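Local coordinates for sugar ABC transporter substrate-binding protein, BlMnBP1 (Bifidobacterium animalis subsp. lactis ATCC 27673, PDB 6I5R) that binds mannobiose and probably passes manno-oligosaccharides derived from beta-mannan to the membrane permease of a sugar ABC transporter, at residues K60-D65 and S348-N353; A393-D398 and A437-D442; E173-L178 and N253-E258; L88-L91 and D96-D99; Q289-G294 and D298-M303. All coordinates share one frame; numbering follows the deposited sequence. Where two conformers were deposited one is given.

Interaction 1 (K60-D65 and S348-N353)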
# COMPACT_ATOMS: atom_id res chain seq x y z
N LYS A 60 12.30 17.81 5.40
CA LYS A 60 13.10 19.02 5.30
C LYS A 60 14.38 18.77 4.52
O LYS A 60 14.82 19.63 3.74
CB LYS A 60 13.47 19.55 6.68
CG LYS A 60 12.41 20.29 7.44
CD LYS A 60 13.01 20.78 8.74
CE LYS A 60 12.16 21.83 9.40
NZ LYS A 60 10.77 21.38 9.56
N SER A 61 14.99 17.59 4.73
CA SER A 61 16.22 17.23 4.04
C SER A 61 15.99 17.05 2.54
O SER A 61 16.83 17.47 1.72
CB SER A 61 16.80 15.96 4.65
OG SER A 61 18.04 15.62 4.05
N TYR A 62 14.88 16.40 2.16
CA TYR A 62 14.55 16.28 0.75
C TYR A 62 14.30 17.65 0.13
O TYR A 62 14.77 17.95 -0.97
CB TYR A 62 13.31 15.41 0.55
CG TYR A 62 13.55 13.95 0.70
CD1 TYR A 62 14.22 13.25 -0.28
CD2 TYR A 62 13.09 13.26 1.81
CE1 TYR A 62 14.45 11.90 -0.14
CE2 TYR A 62 13.29 11.91 1.94
CZ TYR A 62 13.98 11.23 0.97
OH TYR A 62 14.22 9.88 1.09
N ILE A 63 13.53 18.49 0.83
CA ILE A 63 13.18 19.78 0.25
C ILE A 63 14.43 20.64 0.10
O ILE A 63 14.59 21.37 -0.89
CB ILE A 63 12.09 20.47 1.07
CG1 ILE A 63 10.84 19.58 1.00
CG2 ILE A 63 11.86 21.90 0.54
CD1 ILE A 63 9.80 19.85 2.02
N GLU A 64 15.33 20.56 1.07
CA GLU A 64 16.61 21.23 0.94
C GLU A 64 17.35 20.77 -0.31
O GLU A 64 17.89 21.59 -1.08
CB GLU A 64 17.43 20.97 2.20
CG GLU A 64 18.84 21.41 2.11
CD GLU A 64 19.59 21.11 3.37
OE1 GLU A 64 19.35 21.82 4.36
OE2 GLU A 64 20.40 20.15 3.40
N ASP A 65 17.43 19.45 -0.53
CA ASP A 65 18.10 18.94 -1.72
C ASP A 65 17.41 19.44 -2.98
O ASP A 65 18.07 19.86 -3.93
CB ASP A 65 18.12 17.42 -1.72
CG ASP A 65 19.04 16.87 -0.67
OD1 ASP A 65 19.97 17.59 -0.24
OD2 ASP A 65 18.86 15.72 -0.25
N SER A 348 15.27 12.28 -5.98
CA SER A 348 15.27 12.46 -4.53
C SER A 348 16.00 11.34 -3.80
O SER A 348 16.60 11.58 -2.74
CB SER A 348 13.85 12.53 -3.99
OG SER A 348 13.17 11.33 -4.21
N GLY A 349 15.86 10.10 -4.27
CA GLY A 349 16.27 8.95 -3.49
C GLY A 349 15.22 8.43 -2.51
O GLY A 349 15.54 7.54 -1.71
N PHE A 350 14.00 8.97 -2.54
CA PHE A 350 12.97 8.53 -1.59
C PHE A 350 12.82 7.00 -1.59
O PHE A 350 12.82 6.36 -0.54
CB PHE A 350 11.63 9.23 -1.90
CG PHE A 350 10.52 8.81 -1.00
CD1 PHE A 350 9.69 7.72 -1.32
CD2 PHE A 350 10.29 9.47 0.18
CE1 PHE A 350 8.68 7.32 -0.47
CE2 PHE A 350 9.27 9.06 1.03
CZ PHE A 350 8.46 7.98 0.69
N ALA A 351 12.69 6.40 -2.77
CA ALA A 351 12.49 4.96 -2.82
C ALA A 351 13.68 4.21 -2.23
O ALA A 351 13.49 3.25 -1.46
CB ALA A 351 12.21 4.54 -4.27
N LYS A 352 14.91 4.60 -2.58
CA LYS A 352 16.09 3.94 -2.02
C LYS A 352 16.12 4.05 -0.49
O LYS A 352 16.61 3.14 0.19
CB LYS A 352 17.36 4.52 -2.66
CG LYS A 352 18.67 3.99 -2.15
CD LYS A 352 19.86 4.47 -3.03
CE LYS A 352 20.14 5.96 -2.90
NZ LYS A 352 20.85 6.25 -1.60
N ASN A 353 15.53 5.10 0.06
CA ASN A 353 15.68 5.38 1.49
C ASN A 353 14.59 4.76 2.34
O ASN A 353 14.85 4.34 3.48
CB ASN A 353 15.74 6.89 1.67
CG ASN A 353 17.00 7.44 1.14
OD1 ASN A 353 17.99 6.72 1.08
ND2 ASN A 353 17.00 8.70 0.71
O HOH W 1 17.51 14.29 -2.38
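The CA atoms of Tyr62 and Ser348 lie 6.6 Å apart where helix 60-65 faces segment 348-353, whose Gly349 is the N-cap residue of the short helix 350-353. Tyr62 carries the contact. With CG opposite the carbonyl carbon (chi1 -76°), its ring leaves the helix and reaches across to the cap. Ser348 O lies in the ring plane at the edge, 3.4 Å from Tyr62 CE1, while Ser348 CB packs against CD1. At the tip, Tyr62 OH lies 3.3 Å from Phe350 CA. A nearly straight hydrogen bond (164°) runs from Asn353 ND2 to Tyr62 OH over 3.0 Å, with the oxygen in the amide plane. A phenylalanine in place of Tyr62 would probably leave the Asn353 amide without this acceptor and free to turn. Water 1 donates to both Asp65 OD2 and Ser348 O, bridging the Asp65 carboxylate and the Ser348 carbonyl. Lys57 forms a salt bridge with Asp65 and a cation-pi contact with Tyr62. Glycine suits position 349 because its phi of 86° would jam a CB against the preceding carbonyl oxygen. Ser348 OG, small enough for the tight bend, accepts from Phe350 N at 3.0 Å and also bonds Met344 O. The result is an ST turn leading into a helix N-terminus, set against the connecting helix of a beta-alpha-beta unit between parallel strands 38-44 and 73-79, as expected in a periplasmic-binding-protein fold.

Interaction 2 (A393-D398 and A437-D442). With ZN (zinc ion), chain J.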
# COMPACT_ATOMS: atom_id res chain seq x y z
N ALA A 393 -13.57 -0.33 -9.60
CA ALA A 393 -13.96 0.79 -8.76
C ALA A 393 -15.47 0.82 -8.56
O ALA A 393 -15.96 1.10 -7.45
CB ALA A 393 -13.47 2.10 -9.37
N ASN A 394 -16.23 0.49 -9.61
CA ASN A 394 -17.68 0.59 -9.57
C ASN A 394 -18.31 -0.55 -8.79
O ASN A 394 -19.27 -0.35 -8.05
CB ASN A 394 -18.21 0.63 -11.00
CG ASN A 394 -17.87 1.93 -11.71
OD1 ASN A 394 -17.26 2.86 -11.15
ND2 ASN A 394 -18.21 1.97 -12.98
N VAL A 395 -17.81 -1.77 -8.97
CA VAL A 395 -18.30 -2.87 -8.15
C VAL A 395 -17.94 -2.62 -6.69
O VAL A 395 -18.71 -2.94 -5.78
CB VAL A 395 -17.72 -4.20 -8.64
CG1 VAL A 395 -18.06 -5.34 -7.68
CG2 VAL A 395 -18.20 -4.50 -10.08
N ASN A 396 -16.74 -2.09 -6.46
CA ASN A 396 -16.28 -1.78 -5.11
C ASN A 396 -17.22 -0.80 -4.43
O ASN A 396 -17.63 -0.98 -3.27
CB ASN A 396 -14.89 -1.19 -5.18
CG ASN A 396 -13.90 -1.94 -4.39
OD1 ASN A 396 -14.26 -2.68 -3.46
ND2 ASN A 396 -12.63 -1.74 -4.73
N SER A 397 -17.52 0.29 -5.12
CA SER A 397 -18.44 1.29 -4.59
C SER A 397 -19.82 0.70 -4.33
O SER A 397 -20.36 0.81 -3.22
CB SER A 397 -18.49 2.46 -5.56
OG SER A 397 -19.48 3.38 -5.18
N ASP A 398 -20.40 0.01 -5.31
CA ASP A 398 -21.76 -0.47 -5.14
C ASP A 398 -21.85 -1.58 -4.08
O ASP A 398 -22.87 -1.70 -3.38
CB ASP A 398 -22.30 -0.95 -6.49
CG ASP A 398 -22.50 0.19 -7.51
OD1 ASP A 398 -22.57 1.41 -7.12
OD2 ASP A 398 -22.60 -0.15 -8.73
N ALA A 437 -21.81 -9.97 -4.95
CA ALA A 437 -22.52 -10.64 -6.03
C ALA A 437 -23.56 -9.72 -6.65
O ALA A 437 -23.71 -9.70 -7.88
CB ALA A 437 -23.12 -11.94 -5.51
N LYS A 438 -24.25 -8.91 -5.83
CA LYS A 438 -25.23 -7.96 -6.37
C LYS A 438 -24.53 -6.86 -7.14
O LYS A 438 -25.01 -6.42 -8.18
CB LYS A 438 -26.08 -7.37 -5.24
CG LYS A 438 -27.18 -8.35 -4.81
CD LYS A 438 -27.76 -8.08 -3.43
CE LYS A 438 -28.54 -6.79 -3.37
NZ LYS A 438 -29.40 -6.85 -2.10
N ALA A 439 -23.38 -6.41 -6.63
CA ALA A 439 -22.65 -5.34 -7.28
C ALA A 439 -22.05 -5.78 -8.61
O ALA A 439 -22.02 -5.01 -9.57
CB ALA A 439 -21.55 -4.83 -6.33
N VAL A 440 -21.60 -7.03 -8.68
CA VAL A 440 -21.13 -7.61 -9.94
C VAL A 440 -22.27 -7.66 -10.94
O VAL A 440 -22.10 -7.28 -12.11
CB VAL A 440 -20.53 -9.00 -9.67
CG1 VAL A 440 -20.29 -9.79 -10.96
CG2 VAL A 440 -19.21 -8.84 -8.89
N GLU A 441 -23.43 -8.11 -10.51
CA GLU A 441 -24.58 -8.18 -11.41
C GLU A 441 -24.97 -6.81 -11.91
O GLU A 441 -25.26 -6.63 -13.11
CB GLU A 441 -25.76 -8.83 -10.70
CG GLU A 441 -25.56 -10.29 -10.54
CD GLU A 441 -26.68 -11.04 -9.85
OE1 GLU A 441 -27.47 -10.45 -9.06
OE2 GLU A 441 -26.76 -12.26 -10.11
N ASP A 442 -24.98 -5.81 -11.02
CA ASP A 442 -25.44 -4.48 -11.40
C ASP A 442 -24.48 -3.80 -12.36
O ASP A 442 -24.88 -2.89 -13.09
CB ASP A 442 -25.63 -3.63 -10.15
CG ASP A 442 -26.80 -4.10 -9.31
OD1 ASP A 442 -27.74 -4.68 -9.88
OD2 ASP A 442 -26.78 -3.90 -8.06
ZN ZN J . -16.16 4.72 -11.87
O HOH W 2 -25.16 -3.12 -5.13
O HOH W 3 -18.20 4.59 -12.48
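The flat carboxylate of Asp398 borders this contact through its stem: CB rests 4.0 Å from Ala439 CB, while OD2 is hydrogen-bonded to ND2 of Asn443, one residue beyond segment 437-442. The other flat group near the interface, the Asn394 amide, is turned to a zinc ion, with OD1 at 2.3 Å from the metal. Asp107, Ser109 and Asp390 also bind this ion, together with water 3, so one turn of helix serves both a metal site and an interhelical contact. The helices themselves meet through small apolar groups. Ala439 CB fits against the backbone of the partner, 3.5 Å from Val395 O, and Val395 CG1 lies 3.8 Å from the same methyl. Val395 CG1 stands opposite the backbone N (chi1 172°), which also carries it to Val440 CG2 at 3.9 Å. Alanine suits the point of nearest approach because it adds just one methyl; the CA atoms of Val395 and Ala439 are 5.1 Å apart, and the segment axes approach to 8.4 Å. Beta-branched valines fill the flank, where their short side chains have little rotational freedom to lose. At the rim, water 2 donates to Asp398 O and, weakly, to Asp442 OD2. The axes run at 134° to each other, so helix 391-399 crosses the C-terminal helix 425-443, whose Trp436 and Asn443 also touch Val395.

Interaction 3 (E173-L178 and N253-E258)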
# COMPACT_ATOMS: atom_id res chain seq x y z
N GLU A 173 0.92 -23.87 8.07
CA GLU A 173 2.27 -23.69 8.61
C GLU A 173 2.37 -22.40 9.42
O GLU A 173 2.98 -22.39 10.50
CB GLU A 173 3.29 -23.71 7.47
CG GLU A 173 3.34 -25.02 6.65
CD GLU A 173 4.51 -25.10 5.65
OE1 GLU A 173 5.15 -24.05 5.36
OE2 GLU A 173 4.80 -26.23 5.15
N PHE A 174 1.77 -21.31 8.93
CA PHE A 174 1.82 -20.04 9.67
C PHE A 174 1.19 -20.19 11.06
O PHE A 174 1.78 -19.77 12.06
CB PHE A 174 1.11 -18.94 8.87
CG PHE A 174 1.31 -17.53 9.41
CD1 PHE A 174 2.58 -16.99 9.55
CD2 PHE A 174 0.23 -16.74 9.75
CE1 PHE A 174 2.74 -15.70 10.01
CE2 PHE A 174 0.41 -15.46 10.23
CZ PHE A 174 1.66 -14.95 10.35
N GLN A 175 -0.03 -20.73 11.12
CA GLN A 175 -0.69 -20.92 12.41
C GLN A 175 0.13 -21.84 13.33
O GLN A 175 0.22 -21.61 14.54
CB GLN A 175 -2.11 -21.50 12.20
CG GLN A 175 -3.12 -20.56 11.45
CD GLN A 175 -3.33 -19.22 12.15
OE1 GLN A 175 -3.32 -19.16 13.39
NE2 GLN A 175 -3.53 -18.14 11.37
N ALA A 176 0.76 -22.86 12.76
CA ALA A 176 1.65 -23.71 13.55
C ALA A 176 2.81 -22.91 14.11
O ALA A 176 3.20 -23.09 15.27
CB ALA A 176 2.17 -24.86 12.67
N ASP A 177 3.35 -21.98 13.31
CA ASP A 177 4.44 -21.13 13.78
C ASP A 177 3.97 -20.13 14.84
O ASP A 177 4.68 -19.86 15.81
CB ASP A 177 5.10 -20.38 12.63
CG ASP A 177 5.86 -21.32 11.68
OD1 ASP A 177 6.17 -22.43 12.11
OD2 ASP A 177 6.14 -20.95 10.53
N LEU A 178 2.78 -19.54 14.64
CA LEU A 178 2.26 -18.64 15.66
C LEU A 178 2.10 -19.36 17.00
O LEU A 178 2.42 -18.81 18.05
CB LEU A 178 0.91 -18.06 15.22
CG LEU A 178 0.98 -17.18 13.96
CD1 LEU A 178 -0.40 -16.65 13.60
CD2 LEU A 178 1.97 -16.06 14.17
N ASN A 253 -7.48 -18.22 17.59
CA ASN A 253 -6.54 -19.12 18.25
C ASN A 253 -5.83 -18.47 19.43
O ASN A 253 -5.06 -19.15 20.13
CB ASN A 253 -5.49 -19.61 17.23
CG ASN A 253 -6.06 -20.64 16.24
OD1 ASN A 253 -7.04 -21.31 16.55
ND2 ASN A 253 -5.45 -20.74 15.04
N GLY A 254 -6.08 -17.19 19.68
CA GLY A 254 -5.42 -16.49 20.76
C GLY A 254 -3.98 -16.16 20.48
O GLY A 254 -3.17 -16.10 21.42
N TYR A 255 -3.63 -15.96 19.21
CA TYR A 255 -2.26 -15.67 18.82
C TYR A 255 -2.03 -14.19 18.52
O TYR A 255 -1.01 -13.85 17.91
CB TYR A 255 -1.85 -16.46 17.58
CG TYR A 255 -1.96 -17.96 17.71
CD1 TYR A 255 -1.90 -18.59 18.94
CD2 TYR A 255 -2.15 -18.75 16.59
CE1 TYR A 255 -2.03 -19.96 19.06
CE2 TYR A 255 -2.26 -20.13 16.70
CZ TYR A 255 -2.20 -20.72 17.95
OH TYR A 255 -2.33 -22.09 18.13
N THR A 256 -2.97 -13.31 18.88
CA THR A 256 -2.80 -11.86 18.70
C THR A 256 -2.80 -11.18 20.07
O THR A 256 -2.89 -11.83 21.12
CB THR A 256 -3.89 -11.27 17.79
OG1 THR A 256 -5.18 -11.50 18.36
CG2 THR A 256 -3.82 -11.91 16.44
N GLU A 257 -2.68 -9.86 20.05
CA GLU A 257 -2.58 -9.10 21.29
C GLU A 257 -3.81 -9.32 22.15
O GLU A 257 -4.90 -9.64 21.66
CB GLU A 257 -2.39 -7.60 21.01
CG GLU A 257 -3.58 -6.88 20.37
CD GLU A 257 -3.76 -7.18 18.89
OE1 GLU A 257 -2.78 -7.63 18.25
OE2 GLU A 257 -4.89 -6.97 18.38
N GLU A 258 -3.60 -9.16 23.46
CA GLU A 258 -4.68 -9.41 24.42
C GLU A 258 -5.89 -8.53 24.11
O GLU A 258 -7.04 -8.97 24.21
CB GLU A 258 -4.19 -9.17 25.86
CG GLU A 258 -5.38 -9.06 26.85
CD GLU A 258 -5.20 -9.93 28.13
OE1 GLU A 258 -4.03 -10.31 28.48
OE2 GLU A 258 -6.22 -10.21 28.81
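A single side-chain hydrogen bond joins the two segments: Asn253 ND2 donates to Gln175 OE1 over 3.1 Å. Gln175 OE1 lies close to the Asn253 amide plane, but ND2 sits 50° above the plane of the acceptor carbonyl; the side chains cross at about a right angle. A bend in the Gln175 chain (chi2 -58°) swings its amide from the helix toward the loop. Glutamine suits this place, being long enough to span the gap and polar enough to end at a partly exposed surface. Gln175 OE1 also meets the edge of the Tyr255 ring, 3.4 Å from CD2, and the amide and ring planes are only 16° apart. Apolar packing supplies the rest. Leu178 CB presses on Tyr255 CD2 at 3.4 Å, and Leu178 C lies 4.2 Å above the centre of one face of the Tyr255 ring. On the opposite face is Asn253 CB, 3.3 Å above the Tyr255 ring plane and offset toward the rim, so the tyrosine is sandwiched between helix backbone and loop. A backbone effect sets up this fold-back: Gly254, with positive phi, ends the preceding helix in a Schellman motif and turns the chain so that Asn253 and Tyr255 can both reach segment 173-178. Helix 171-184 is thereby tied to the end of helix 239-252. Pro189 of strand 188-190 touches Leu178 and Tyr255, and Tyr255 shares a backbone hydrogen bond with Leu190.

Interaction 4 (L88-L91 and D96-D99)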
# COMPACT_ATOMS: atom_id res chain seq x y z
N LEU A 88 -9.24 12.93 1.62
CA LEU A 88 -10.46 12.85 0.84
C LEU A 88 -11.34 14.06 1.14
O LEU A 88 -11.95 14.65 0.24
CB LEU A 88 -11.19 11.56 1.12
CG LEU A 88 -12.19 11.21 0.03
CD1 LEU A 88 -11.55 10.88 -1.29
CD2 LEU A 88 -12.99 10.03 0.54
N THR A 89 -11.40 14.45 2.40
CA THR A 89 -12.13 15.67 2.76
C THR A 89 -11.62 16.88 1.98
O THR A 89 -12.41 17.63 1.40
CB THR A 89 -12.02 15.88 4.26
OG1 THR A 89 -12.67 14.81 4.95
CG2 THR A 89 -12.65 17.23 4.65
N ARG A 90 -10.30 17.08 1.94
CA ARG A 90 -9.79 18.24 1.20
C ARG A 90 -10.11 18.12 -0.28
O ARG A 90 -10.46 19.11 -0.93
CB ARG A 90 -8.28 18.40 1.40
CG ARG A 90 -7.91 18.69 2.84
CD ARG A 90 -8.00 20.17 3.23
NE ARG A 90 -6.98 20.95 2.55
CZ ARG A 90 -5.73 21.11 2.98
NH1 ARG A 90 -5.32 20.53 4.09
NH2 ARG A 90 -4.87 21.86 2.28
N LEU A 91 -10.01 16.91 -0.83
CA LEU A 91 -10.37 16.72 -2.23
C LEU A 91 -11.82 17.10 -2.48
O LEU A 91 -12.13 17.75 -3.49
CB LEU A 91 -10.14 15.27 -2.65
CG LEU A 91 -9.03 14.90 -3.62
CD1 LEU A 91 -9.21 13.42 -4.03
CD2 LEU A 91 -8.99 15.81 -4.81
N ASP A 96 -8.26 25.28 -3.98
CA ASP A 96 -6.85 25.38 -4.35
C ASP A 96 -5.94 25.40 -3.11
O ASP A 96 -4.83 25.92 -3.16
CB ASP A 96 -6.60 26.61 -5.23
CG ASP A 96 -7.02 27.90 -4.56
OD1 ASP A 96 -7.43 27.86 -3.39
OD2 ASP A 96 -6.93 28.99 -5.19
N SER A 97 -6.39 24.81 -2.02
CA SER A 97 -5.64 24.83 -0.76
C SER A 97 -4.53 23.80 -0.68
O SER A 97 -3.89 23.69 0.36
CB SER A 97 -6.58 24.57 0.41
OG SER A 97 -7.10 23.26 0.32
N TRP A 98 -4.36 22.99 -1.71
CA TRP A 98 -3.30 22.00 -1.76
C TRP A 98 -2.83 21.99 -3.20
O TRP A 98 -3.58 22.35 -4.10
CB TRP A 98 -3.78 20.60 -1.32
CG TRP A 98 -4.91 20.11 -2.15
CD1 TRP A 98 -6.23 20.44 -2.02
CD2 TRP A 98 -4.83 19.21 -3.27
NE1 TRP A 98 -6.97 19.80 -2.99
CE2 TRP A 98 -6.13 19.05 -3.77
CE3 TRP A 98 -3.78 18.54 -3.89
CZ2 TRP A 98 -6.41 18.25 -4.86
CZ3 TRP A 98 -4.06 17.73 -4.97
CH2 TRP A 98 -5.37 17.59 -5.44
N ASP A 99 -1.60 21.60 -3.42
CA ASP A 99 -1.06 21.53 -4.76
C ASP A 99 -0.69 20.12 -5.18
O ASP A 99 -0.95 19.74 -6.32
CB ASP A 99 0.17 22.43 -4.85
CG ASP A 99 -0.19 23.90 -4.62
OD1 ASP A 99 -0.79 24.51 -5.55
OD2 ASP A 99 0.09 24.42 -3.52
O HOH W 4 -9.60 20.41 -3.23
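Ser97 OG is gripped by two nitrogens of Arg90, which approaches side-on: NE donates at 3.2 Å and NH2 at 3.3 Å, with the oxygen close to the guanidinium plane. The hydroxyl is also hydrogen-bonded to Asn95 OD1, so two nitrogens of one guanidinium and the Asn95 carbonyl oxygen together hold it in place. Ser97 O lies at the edge of the guanidinium, near its plane, and receives a weak, strongly bent bond from Arg90 NH2 at 2.8 Å. Bends at chi2 and chi3 (-85° and -68°) fold the arginine back to meet the loop, and its remaining nitrogen, NH1, bonds Gln78 OE1. Arginine is well suited here, since its several N-H groups can serve different acceptors at once. Beside it, water 4 lies in the plane of the Trp98 indole at the edge. The water accepts from Trp98 NE1 at 2.7 Å and donates to Arg90 O, satisfying a buried N-H that the helix carbonyl alone does not reach. The six-membered ring of Trp98 packs its CZ2 against Leu91 CD2 at 3.6 Å. Together these contacts fold the loop after helix 83-93 back on that helix just before strand 100-102; Met43 of the neighbouring parallel strand 38-44 touches both Arg90 and Trp98.

Interaction 5 (Q289-G294 and D298-M303). With ZN (zinc ion), chain M; BMA (beta-D-mannopyranose), chain B.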
# COMPACT_ATOMS: atom_id res chain seq x y z
N GLN A 289 11.15 1.27 8.95
CA GLN A 289 10.58 1.90 10.13
C GLN A 289 10.71 1.01 11.36
O GLN A 289 10.88 1.51 12.48
CB GLN A 289 9.11 2.22 9.87
CG GLN A 289 8.88 3.25 8.80
CD GLN A 289 7.42 3.67 8.67
OE1 GLN A 289 6.66 3.64 9.63
NE2 GLN A 289 7.04 4.05 7.48
N MET A 290 10.53 -0.30 11.18
CA MET A 290 10.80 -1.24 12.27
C MET A 290 12.28 -1.26 12.62
O MET A 290 12.65 -1.34 13.79
CB MET A 290 10.34 -2.64 11.89
CG MET A 290 8.87 -2.77 11.48
SD MET A 290 7.77 -2.33 12.80
CE MET A 290 6.22 -2.05 11.91
N LYS A 291 13.16 -1.20 11.62
CA LYS A 291 14.58 -1.36 11.90
C LYS A 291 15.11 -0.14 12.64
O LYS A 291 16.01 -0.27 13.48
CB LYS A 291 15.36 -1.54 10.61
CG LYS A 291 15.22 -2.90 9.95
CD LYS A 291 16.06 -2.95 8.70
CE LYS A 291 16.02 -4.35 8.13
NZ LYS A 291 16.34 -5.39 9.13
N GLN A 292 14.62 1.04 12.28
CA GLN A 292 15.00 2.30 12.90
C GLN A 292 14.42 2.46 14.29
O GLN A 292 14.83 3.36 15.01
CB GLN A 292 14.55 3.46 12.02
CG GLN A 292 15.28 3.58 10.72
CD GLN A 292 14.52 4.41 9.68
OE1 GLN A 292 13.35 4.87 9.91
NE2 GLN A 292 15.17 4.65 8.52
N ALA A 293 13.48 1.62 14.68
CA ALA A 293 12.78 1.89 15.93
C ALA A 293 13.56 1.45 17.16
O ALA A 293 13.08 1.69 18.27
CB ALA A 293 11.42 1.20 15.97
N GLY A 294 14.70 0.79 17.00
CA GLY A 294 15.46 0.41 18.18
C GLY A 294 16.76 -0.25 17.81
O GLY A 294 17.15 -0.26 16.66
N ASP A 298 19.04 -5.74 12.88
CA ASP A 298 19.34 -7.00 12.21
C ASP A 298 18.35 -8.11 12.55
O ASP A 298 18.34 -9.13 11.87
CB ASP A 298 20.75 -7.44 12.57
CG ASP A 298 21.80 -6.64 11.86
OD1 ASP A 298 21.47 -5.89 10.91
OD2 ASP A 298 22.97 -6.79 12.24
N ASP A 299 17.53 -7.93 13.57
CA ASP A 299 16.52 -8.92 13.90
C ASP A 299 15.25 -8.76 13.06
O ASP A 299 14.40 -9.65 13.11
CB ASP A 299 16.19 -8.83 15.39
CG ASP A 299 17.37 -9.23 16.28
OD1 ASP A 299 18.24 -10.00 15.81
OD2 ASP A 299 17.41 -8.78 17.44
N ILE A 300 15.13 -7.69 12.27
CA ILE A 300 13.96 -7.48 11.43
C ILE A 300 14.16 -8.18 10.10
O ILE A 300 15.13 -7.92 9.38
CB ILE A 300 13.70 -5.98 11.20
CG1 ILE A 300 13.54 -5.23 12.51
CG2 ILE A 300 12.46 -5.80 10.32
CD1 ILE A 300 12.53 -5.79 13.42
N GLY A 301 13.21 -9.05 9.74
CA GLY A 301 13.20 -9.70 8.45
C GLY A 301 11.89 -9.42 7.73
O GLY A 301 10.96 -8.83 8.27
N TYR A 302 11.84 -9.86 6.49
CA TYR A 302 10.66 -9.65 5.67
C TYR A 302 10.43 -10.92 4.87
O TYR A 302 11.35 -11.42 4.23
CB TYR A 302 10.85 -8.43 4.77
CG TYR A 302 9.61 -8.05 4.03
CD1 TYR A 302 8.50 -7.56 4.70
CD2 TYR A 302 9.58 -8.14 2.67
CE1 TYR A 302 7.35 -7.21 3.97
CE2 TYR A 302 8.46 -7.80 1.96
CZ TYR A 302 7.37 -7.32 2.60
OH TYR A 302 6.30 -7.00 1.78
N MET A 303 9.23 -11.46 4.96
CA MET A 303 8.92 -12.71 4.29
C MET A 303 7.69 -12.57 3.43
O MET A 303 6.85 -11.70 3.65
CB MET A 303 8.68 -13.84 5.30
CG MET A 303 7.59 -13.54 6.29
SD MET A 303 7.31 -15.00 7.29
CE MET A 303 5.87 -15.60 6.50
ZN ZN M . 19.22 -8.37 18.44
C1 BMA B . 3.69 7.32 10.56
C2 BMA B . 4.44 6.41 9.55
C3 BMA B . 3.54 6.12 8.36
C4 BMA B . 2.14 5.75 8.81
C5 BMA B . 1.60 6.77 9.82
C6 BMA B . 0.19 6.43 10.26
O1 BMA B . 4.55 7.36 11.65
O2 BMA B . 4.68 5.12 10.21
O3 BMA B . 4.05 5.13 7.55
O4 BMA B . 1.26 5.72 7.69
O5 BMA B . 2.48 6.80 10.94
O6 BMA B . -0.32 7.63 10.85
O HOH W 5 20.42 -9.54 17.13
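Lys291 leaves its helix from CB and runs alongside Ile300, the two side chains sliding past each other in opposite directions. Its CG makes the first contact, 3.7 Å from Ile300 CB, and the extended chain then carries Lys291 CE to 3.9 Å from Ile300 O. A turn at the last torsion (chi4 -51°) brings Lys291 NZ to Ile300 O, to which it donates at 2.8 Å, tilted 27° from the carbonyl plane. NZ is also hydrogen-bonded to Pro297 O. Asp298 OD1, 5.5 Å from Lys291 NZ, makes no direct contact but may help to balance the charge. A long, flexible lysine suits this place because its methylenes pack on isoleucine while its ammonium serves the carbonyls of Pro297 and of Ile300 at the start of the strand. A methionine here would probably leave Ile300 O and Pro297 O without their shared donor. One residue earlier, Met290 CB lies 4.1 Å from Ile300 CG2, adding to the apolar contact. Each segment also carries a ligand: Gln289 OE1 accepts a short bond of 2.5 Å from O2 of the bound mannose, and its NE2 donates to O3 of that sugar at 164°, while Asp299 OD2 binds a zinc ion at 2.1 Å. Trp265, Glu266 and Lys269 also hydrogen-bond the mannose. The contact thus packs pocket helix 286-291 on strand 300-304, which pairs antiparallel with strand 139-155; Val153 of that strand touches both Met290 and Ile300, and Met272 of helix 265-273 also touches Ile300.

In the fold
Along the chain, interaction 1 spans 60-353 and encloses interactions 4, 3 and 5, in that order; interaction 2 follows near the C-terminus. Helices 59-69 and 83-93 of interactions 1 and 4 flank the parallel strands 38-44 and 73-79, with their contact centres 23 Å apart. The centres of interactions 3 and 5 are 20 Å apart; interaction 3 lies beside strand 188-190, while interaction 5 includes strand 300-304 and touches 277-283. Long strands 139-155 and 314-325 pair with each other and connect these regions. Interactions 1 and 5 approach to about 5 Å between nearest atoms near the mannobiose, consistent with a sugar held between two lobes. Interaction 2, centred 39 Å from interaction 5, joins C-terminal helices far from the ligand.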